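Local coordinates for LEOA (PDB 4AUR), which probably binds and hydrolyses GTP as a bacterial dynamin-like GTPase of enterotoxigenic Escherichia coli, at residues 9-14 / 47-52; 16-21 / 273-278; 284-289 / 565-570. All blocks are in the same frame, centred on the assembly; numbering follows the deposited sequence.

Contact 1: residues 9-14 / 47-52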
# COMPACT_ATOMS: atom_id res chain seq x y z
N ILE A 9 -28.36 -9.92 -20.81
CA ILE A 9 -26.97 -10.10 -20.37
C ILE A 9 -26.45 -8.91 -19.58
O ILE A 9 -25.80 -9.08 -18.54
CB ILE A 9 -25.98 -10.27 -21.55
CG1 ILE A 9 -26.09 -11.66 -22.16
CG2 ILE A 9 -24.53 -10.06 -21.12
CD1 ILE A 9 -25.50 -11.76 -23.56
N GLU A 10 -26.67 -7.70 -20.10
CA GLU A 10 -26.24 -6.51 -19.38
C GLU A 10 -27.02 -6.35 -18.10
O GLU A 10 -26.45 -5.96 -17.10
CB GLU A 10 -26.29 -5.25 -20.25
CG GLU A 10 -25.22 -5.25 -21.34
CD GLU A 10 -23.80 -5.60 -20.84
OE1 GLU A 10 -23.35 -5.09 -19.78
OE2 GLU A 10 -23.12 -6.40 -21.52
N LYS A 11 -28.30 -6.72 -18.10
CA LYS A 11 -29.05 -6.77 -16.85
C LYS A 11 -28.37 -7.66 -15.84
O LYS A 11 -28.15 -7.25 -14.71
CB LYS A 11 -30.47 -7.27 -17.04
CG LYS A 11 -31.41 -6.80 -15.97
CD LYS A 11 -32.86 -6.95 -16.38
CE LYS A 11 -33.54 -8.11 -15.69
NZ LYS A 11 -34.61 -8.64 -16.57
N GLN A 12 -28.01 -8.86 -16.24
CA GLN A 12 -27.38 -9.76 -15.29
C GLN A 12 -26.03 -9.21 -14.83
O GLN A 12 -25.71 -9.27 -13.65
CB GLN A 12 -27.21 -11.17 -15.87
CG GLN A 12 -27.22 -12.30 -14.84
CD GLN A 12 -28.49 -12.34 -13.96
OE1 GLN A 12 -28.48 -12.92 -12.85
NE2 GLN A 12 -29.59 -11.74 -14.46
N ALA A 13 -25.24 -8.67 -15.74
CA ALA A 13 -23.94 -8.17 -15.32
C ALA A 13 -24.11 -7.13 -14.23
O ALA A 13 -23.35 -7.11 -13.28
CB ALA A 13 -23.16 -7.59 -16.48
N ALA A 14 -25.10 -6.27 -14.35
CA ALA A 14 -25.33 -5.19 -13.39
C ALA A 14 -25.77 -5.73 -12.05
O ALA A 14 -25.39 -5.22 -11.00
CB ALA A 14 -26.37 -4.21 -13.90
N ASN A 47 -33.61 -6.25 -6.66
CA ASN A 47 -34.95 -6.69 -6.89
C ASN A 47 -35.66 -5.77 -7.83
O ASN A 47 -36.29 -6.23 -8.78
CB ASN A 47 -35.71 -6.84 -5.58
CG ASN A 47 -35.12 -7.95 -4.72
OD1 ASN A 47 -34.97 -7.83 -3.50
ND2 ASN A 47 -34.75 -9.03 -5.38
N ALA A 48 -35.55 -4.48 -7.60
CA ALA A 48 -36.14 -3.51 -8.51
C ALA A 48 -35.64 -3.73 -9.91
O ALA A 48 -36.40 -3.62 -10.85
CB ALA A 48 -35.84 -2.10 -8.07
N ILE A 49 -34.36 -4.06 -10.04
CA ILE A 49 -33.74 -4.14 -11.36
C ILE A 49 -34.21 -5.34 -12.16
O ILE A 49 -34.32 -5.25 -13.37
CB ILE A 49 -32.21 -4.19 -11.25
CG1 ILE A 49 -31.67 -2.76 -11.19
CG2 ILE A 49 -31.58 -4.88 -12.46
CD1 ILE A 49 -30.18 -2.67 -10.91
N GLU A 50 -34.42 -6.46 -11.48
CA GLU A 50 -34.96 -7.68 -12.07
C GLU A 50 -36.20 -7.44 -12.94
O GLU A 50 -36.34 -8.02 -14.01
CB GLU A 50 -35.33 -8.69 -10.97
CG GLU A 50 -34.16 -9.51 -10.42
CD GLU A 50 -33.60 -10.49 -11.43
OE1 GLU A 50 -34.12 -10.55 -12.58
OE2 GLU A 50 -32.64 -11.23 -11.07
N SER A 51 -37.10 -6.57 -12.47
CA SER A 51 -38.31 -6.24 -13.23
C SER A 51 -38.01 -5.65 -14.61
O SER A 51 -38.58 -6.08 -15.62
CB SER A 51 -39.15 -5.20 -12.49
OG SER A 51 -40.01 -4.57 -13.41
N ASP A 52 -37.11 -4.66 -14.62
CA ASP A 52 -36.89 -3.81 -15.77
C ASP A 52 -36.72 -4.55 -17.10
O ASP A 52 -36.21 -5.68 -17.15
CB ASP A 52 -35.69 -2.89 -15.50
CG ASP A 52 -36.04 -1.72 -14.55
OD1 ASP A 52 -36.73 -1.93 -13.52
OD2 ASP A 52 -35.63 -0.58 -14.84

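Contact 2: residues 16-21 / 273-278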
# COMPACT_ATOMS: atom_id res chain seq x y z
N ASN A 16 -24.88 -8.76 -11.04
CA ASN A 16 -23.66 -9.28 -10.44
C ASN A 16 -22.85 -8.20 -9.78
O ASN A 16 -22.50 -8.32 -8.60
CB ASN A 16 -22.79 -9.97 -11.47
CG ASN A 16 -23.25 -11.39 -11.78
OD1 ASN A 16 -23.92 -12.06 -10.97
ND2 ASN A 16 -22.90 -11.85 -12.98
N SER A 17 -22.56 -7.13 -10.52
CA SER A 17 -21.76 -6.05 -10.00
C SER A 17 -22.32 -5.55 -8.66
O SER A 17 -21.56 -5.11 -7.79
CB SER A 17 -21.72 -4.92 -11.00
OG SER A 17 -22.91 -4.14 -10.92
N LEU A 18 -23.63 -5.65 -8.47
CA LEU A 18 -24.23 -5.26 -7.20
C LEU A 18 -24.08 -6.32 -6.12
O LEU A 18 -23.98 -6.01 -4.95
CB LEU A 18 -25.71 -4.94 -7.40
CG LEU A 18 -26.01 -3.61 -8.05
CD1 LEU A 18 -27.48 -3.53 -8.37
CD2 LEU A 18 -25.59 -2.49 -7.11
N LEU A 19 -24.08 -7.59 -6.51
CA LEU A 19 -23.75 -8.63 -5.55
C LEU A 19 -22.29 -8.49 -5.07
O LEU A 19 -22.01 -8.70 -3.90
CB LEU A 19 -24.03 -10.03 -6.10
CG LEU A 19 -25.51 -10.41 -6.31
CD1 LEU A 19 -25.63 -11.67 -7.16
CD2 LEU A 19 -26.25 -10.64 -5.02
N GLN A 20 -21.38 -8.12 -5.95
CA GLN A 20 -19.99 -7.91 -5.56
C GLN A 20 -19.90 -6.71 -4.65
O GLN A 20 -19.10 -6.67 -3.73
CB GLN A 20 -19.12 -7.66 -6.77
CG GLN A 20 -18.97 -8.87 -7.69
CD GLN A 20 -18.72 -8.44 -9.12
OE1 GLN A 20 -18.33 -7.30 -9.39
NE2 GLN A 20 -18.93 -9.36 -10.05
N LEU A 21 -20.72 -5.71 -4.92
CA LEU A 21 -20.83 -4.56 -4.05
C LEU A 21 -21.23 -5.00 -2.66
O LEU A 21 -20.60 -4.63 -1.69
CB LEU A 21 -21.84 -3.56 -4.60
CG LEU A 21 -21.82 -2.19 -3.93
CD1 LEU A 21 -20.40 -1.65 -3.95
CD2 LEU A 21 -22.78 -1.24 -4.61
N THR A 273 -31.80 3.20 -9.81
CA THR A 273 -31.93 2.70 -8.43
C THR A 273 -31.10 3.43 -7.39
O THR A 273 -31.16 3.08 -6.21
CB THR A 273 -31.51 1.22 -8.34
OG1 THR A 273 -30.29 1.01 -9.07
CG2 THR A 273 -32.59 0.32 -8.90
N GLY A 274 -30.31 4.42 -7.80
CA GLY A 274 -29.53 5.23 -6.87
C GLY A 274 -28.27 4.54 -6.36
O GLY A 274 -27.71 4.94 -5.36
N MSE A 275 -27.81 3.53 -7.07
CA MSE A 275 -26.69 2.70 -6.65
C MSE A 275 -25.39 3.15 -7.27
O MSE A 275 -24.31 2.76 -6.83
CB MSE A 275 -26.95 1.27 -7.10
CG MSE A 275 -28.01 0.59 -6.26
SE MSE A 275 -27.42 0.32 -4.40
CE MSE A 275 -28.64 1.61 -3.55
N ASP A 276 -25.48 3.98 -8.30
CA ASP A 276 -24.30 4.64 -8.83
C ASP A 276 -23.51 5.27 -7.68
O ASP A 276 -22.32 5.08 -7.56
CB ASP A 276 -24.67 5.71 -9.86
CG ASP A 276 -25.76 6.67 -9.37
OD1 ASP A 276 -26.55 6.28 -8.47
OD2 ASP A 276 -25.84 7.81 -9.89
N VAL A 277 -24.21 6.00 -6.84
CA VAL A 277 -23.63 6.77 -5.78
C VAL A 277 -23.06 5.85 -4.69
O VAL A 277 -21.92 6.03 -4.24
CB VAL A 277 -24.71 7.73 -5.23
CG1 VAL A 277 -24.28 8.40 -3.95
CG2 VAL A 277 -25.03 8.78 -6.26
N VAL A 278 -23.86 4.85 -4.29
CA VAL A 278 -23.44 3.87 -3.28
C VAL A 278 -22.14 3.19 -3.71
O VAL A 278 -21.23 3.03 -2.94
CB VAL A 278 -24.56 2.81 -3.06
CG1 VAL A 278 -24.08 1.65 -2.21
CG2 VAL A 278 -25.80 3.45 -2.42

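Contact 3: residues 284-289 / 565-570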
# COMPACT_ATOMS: atom_id res chain seq x y z
N GLN A 284 -14.49 3.73 -3.70
CA GLN A 284 -13.54 4.72 -3.17
C GLN A 284 -12.91 4.33 -1.83
O GLN A 284 -11.77 4.57 -1.61
CB GLN A 284 -14.19 6.08 -3.00
CG GLN A 284 -14.16 6.99 -4.23
CD GLN A 284 -14.74 8.37 -3.91
OE1 GLN A 284 -14.42 8.97 -2.86
NE2 GLN A 284 -15.62 8.86 -4.80
N ARG A 285 -13.68 3.74 -0.94
CA ARG A 285 -13.20 3.48 0.40
C ARG A 285 -12.30 2.28 0.35
O ARG A 285 -11.43 2.14 1.17
CB ARG A 285 -14.38 3.28 1.35
CG ARG A 285 -14.04 3.09 2.82
CD ARG A 285 -13.41 4.31 3.49
NE ARG A 285 -12.98 3.99 4.86
CZ ARG A 285 -13.68 4.23 5.97
NH1 ARG A 285 -14.87 4.80 5.93
NH2 ARG A 285 -13.19 3.88 7.17
N VAL A 286 -12.48 1.42 -0.65
CA VAL A 286 -11.75 0.18 -0.73
C VAL A 286 -10.41 0.45 -1.35
O VAL A 286 -9.41 -0.12 -0.96
CB VAL A 286 -12.48 -0.81 -1.64
CG1 VAL A 286 -11.65 -2.08 -1.82
CG2 VAL A 286 -13.85 -1.15 -1.10
N THR A 287 -10.43 1.28 -2.38
CA THR A 287 -9.26 1.70 -3.11
C THR A 287 -8.35 2.41 -2.15
O THR A 287 -7.16 2.13 -2.10
CB THR A 287 -9.67 2.61 -4.26
OG1 THR A 287 -10.27 1.81 -5.28
CG2 THR A 287 -8.45 3.35 -4.84
N LEU A 288 -8.94 3.30 -1.37
CA LEU A 288 -8.26 4.00 -0.29
C LEU A 288 -7.79 3.04 0.80
O LEU A 288 -6.69 3.16 1.33
CB LEU A 288 -9.20 5.05 0.32
CG LEU A 288 -8.56 6.09 1.25
CD1 LEU A 288 -7.68 7.04 0.45
CD2 LEU A 288 -9.61 6.89 2.01
N ALA A 289 -8.64 2.09 1.15
CA ALA A 289 -8.29 1.18 2.21
C ALA A 289 -7.07 0.34 1.88
O ALA A 289 -6.28 0.11 2.78
CB ALA A 289 -9.47 0.30 2.60
N GLN A 565 -10.25 -9.41 -4.61
CA GLN A 565 -10.98 -10.35 -5.41
C GLN A 565 -12.29 -9.77 -5.90
O GLN A 565 -12.67 -9.95 -7.07
CB GLN A 565 -11.24 -11.62 -4.61
CG GLN A 565 -12.15 -12.61 -5.30
CD GLN A 565 -12.12 -13.97 -4.63
OE1 GLN A 565 -13.18 -14.51 -4.25
NE2 GLN A 565 -10.92 -14.54 -4.49
N LEU A 566 -13.00 -9.08 -5.03
CA LEU A 566 -14.33 -8.60 -5.38
C LEU A 566 -14.27 -7.47 -6.37
O LEU A 566 -15.23 -7.16 -7.06
CB LEU A 566 -15.08 -8.16 -4.12
CG LEU A 566 -15.43 -9.31 -3.17
CD1 LEU A 566 -15.79 -8.80 -1.80
CD2 LEU A 566 -16.55 -10.16 -3.72
N MSE A 567 -13.09 -6.89 -6.45
CA MSE A 567 -12.86 -5.64 -7.12
C MSE A 567 -12.34 -5.84 -8.51
O MSE A 567 -12.33 -4.92 -9.30
CB MSE A 567 -11.89 -4.96 -6.15
CG MSE A 567 -11.55 -3.54 -6.49
SE MSE A 567 -12.93 -2.34 -5.78
CE MSE A 567 -11.64 -0.87 -5.94
N VAL A 568 -11.93 -7.06 -8.85
CA VAL A 568 -11.37 -7.35 -10.17
C VAL A 568 -12.42 -7.06 -11.25
O VAL A 568 -12.13 -6.33 -12.21
CB VAL A 568 -10.84 -8.81 -10.28
CG1 VAL A 568 -10.82 -9.31 -11.72
CG2 VAL A 568 -9.44 -8.91 -9.68
N PRO A 569 -13.62 -7.64 -11.09
CA PRO A 569 -14.65 -7.32 -12.09
C PRO A 569 -14.85 -5.81 -12.26
O PRO A 569 -14.95 -5.34 -13.40
CB PRO A 569 -15.91 -7.99 -11.53
CG PRO A 569 -15.44 -9.04 -10.56
CD PRO A 569 -14.00 -8.79 -10.24
N ALA A 570 -14.88 -5.06 -11.16
CA ALA A 570 -15.16 -3.61 -11.20
C ALA A 570 -14.07 -2.81 -11.96
O ALA A 570 -14.35 -1.71 -12.43
CB ALA A 570 -15.37 -3.06 -9.80

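Contact 1: residues 9-14 / 47-52
Lys11 is the residue of helix 3-30 that reaches across to the end of helix 38-51. Its CG is anti to the backbone N (chi1 -155°), which sends the chain outward between the two helices. The methylenes do the first part of the contact. Lys11 CG lies 4.0 Å from Ile49 CG2, and the two side chains run past each other in opposite directions. The next two methylenes pass backbone oxygens. Lys11 CD lies 3.7 Å from Asp52 O and 3.8 Å from Ile49 O. Lys11 CE lies 3.3 Å from Glu50 O. A bend at chi3 (105°) turns the tip toward the backbone carbonyls where helix 38-51 runs out. There NZ makes two weak hydrogen bonds. One goes to Glu50 O (Lys11 NZ to O 3.2 Å), the other to Asp52 O, just beyond the helix (Lys11 NZ to O 3.4 Å). The ammonium group therefore sits by backbone oxygens at a helix end, where the partial negative charge probably helps to hold it. The carboxylate of Glu50 probably adds to this field without forming a salt bridge, since Lys11 NZ and Glu50 OE1 are 4.5 Å apart. Asp52 gives only its main-chain oxygen to Lys11; its carboxylate pairs with Lys272 of helix 250-273. Ile49 is buried behind the lysine, against Ile15 and Leu18 of helix 3-30 and Leu269 of helix 250-273. Helices 3-30 and 38-51 run in broadly opposite senses and cross at a slant. As consecutive helices they make a helical hairpin, whose second arm leads into strand 54-60 of the P-loop GTPase fold.

Contact 2: residues 16-21 / 273-278
Leu18 and Met275, a selenomethionine, make the first of two apolar contacts between helix 3-30 and the start of helix 275-343. Leu18 brings one methyl, CD2, against the base of the other chain. That methyl lies 4.0 Å from Met275 CB and equally 4.0 Å from Met275 CG. The two side chains cross at about a right angle. CB and CG make the closest approach, and the selenium lies just beyond them. The bends at chi2 (-67°) and chi3 turn the terminal methyl CE away from Leu18. The same side chain also touches Val42 and Ala45 of helix 38-51.

The second apolar contact is one turn along. Leu21 CD2 meets Val278 CG1 at 4.0 Å, branch against branch. Leu21 gets there because its CG stands opposite the backbone nitrogen (chi1 -168°), which carries the methyls out toward helix 275-343. The side chain also rests on Lys279 and Val282. The second pair lies three residues after the first on both helices, and the two backbones run in nearly the same direction. The alpha carbons of Leu18 and Met275 are 8.3 Å apart.

The polar bonds here are local, each within its own helix or turn. Gly274 has a positive phi and ends helix 250-273 in a Schellman motif, and the chain then enters helix 275-343. Thr273 OG1 bonds back to Leu269 O and Leu270 O, one turn earlier in helix 250-273. Ser17 OG likewise bonds to Ala14 O.

No hydrogen bond or charge pair joins the two segments. The contact is thus held by dispersion and by the exclusion of water from largely buried methyl and methylene groups.

Contact 3: residues 284-289 / 565-570
Met567, a selenomethionine, lays its selenium beside one methyl of Val286, CG1. Val286 CG1 and Met567 SE are 4.2 Å apart, a van der Waals contact. The two side chains slide past each other in opposite directions, so the overlap is flank to flank. Met567 reaches this place because its CG lies across from the backbone nitrogen (chi1 -174°), which points the chain at helix 275-343. A bend at chi2 (84°) sets the selenium by Val286 and directs the terminal methyl at Thr287. The alpha carbons of Val286 and Met567 are 8.7 Å apart.

At Thr287 the side chains cross at about a right angle. Met567 CE ends near Thr287 OG1, whose hydroxyl is hydrogen-bonded to Ile283 O, one turn back in its own helix.

Helix 547-567 comes up to helix 275-343 running in roughly the opposite sense. Helix 3-30 also borders the contact, as Met24 touches both Leu566 and Met567. Met567 also touches Ile283. Three parts of the chain far apart in sequence thus meet here: the N-terminal helix, the long helix and the C-terminal helix. This grouping is consistent with the helical neck next to the GTPase domain in dynamin-like proteins.

The contact has no hydrogen bond across it. It rests on one long, flexible and polarisable side chain against one valine methyl, with a hydroxyl already engaged at its margin. Dispersion probably supplies most of the attraction.

From the N terminus, helix 3-30 opens two contacts in turn. Contact 1 closes a short, largely helical loop at 47-52, before the chain enters the GTPase sheet. Contact 2 opens at 16-21, inside that loop, and closes only at 273-278, so the two cross. Its loop carries all the strands of the sheet. The two contacts also touch, for Thr273 CG2 lies 4.0 Å from Ile49 CG1. Contact 3 follows both in series. It starts on helix 275-343, where contact 2 ends, and closes the long helical extension at 565-570. The three contacts join the N-terminal, post-GTPase and C-terminal helices.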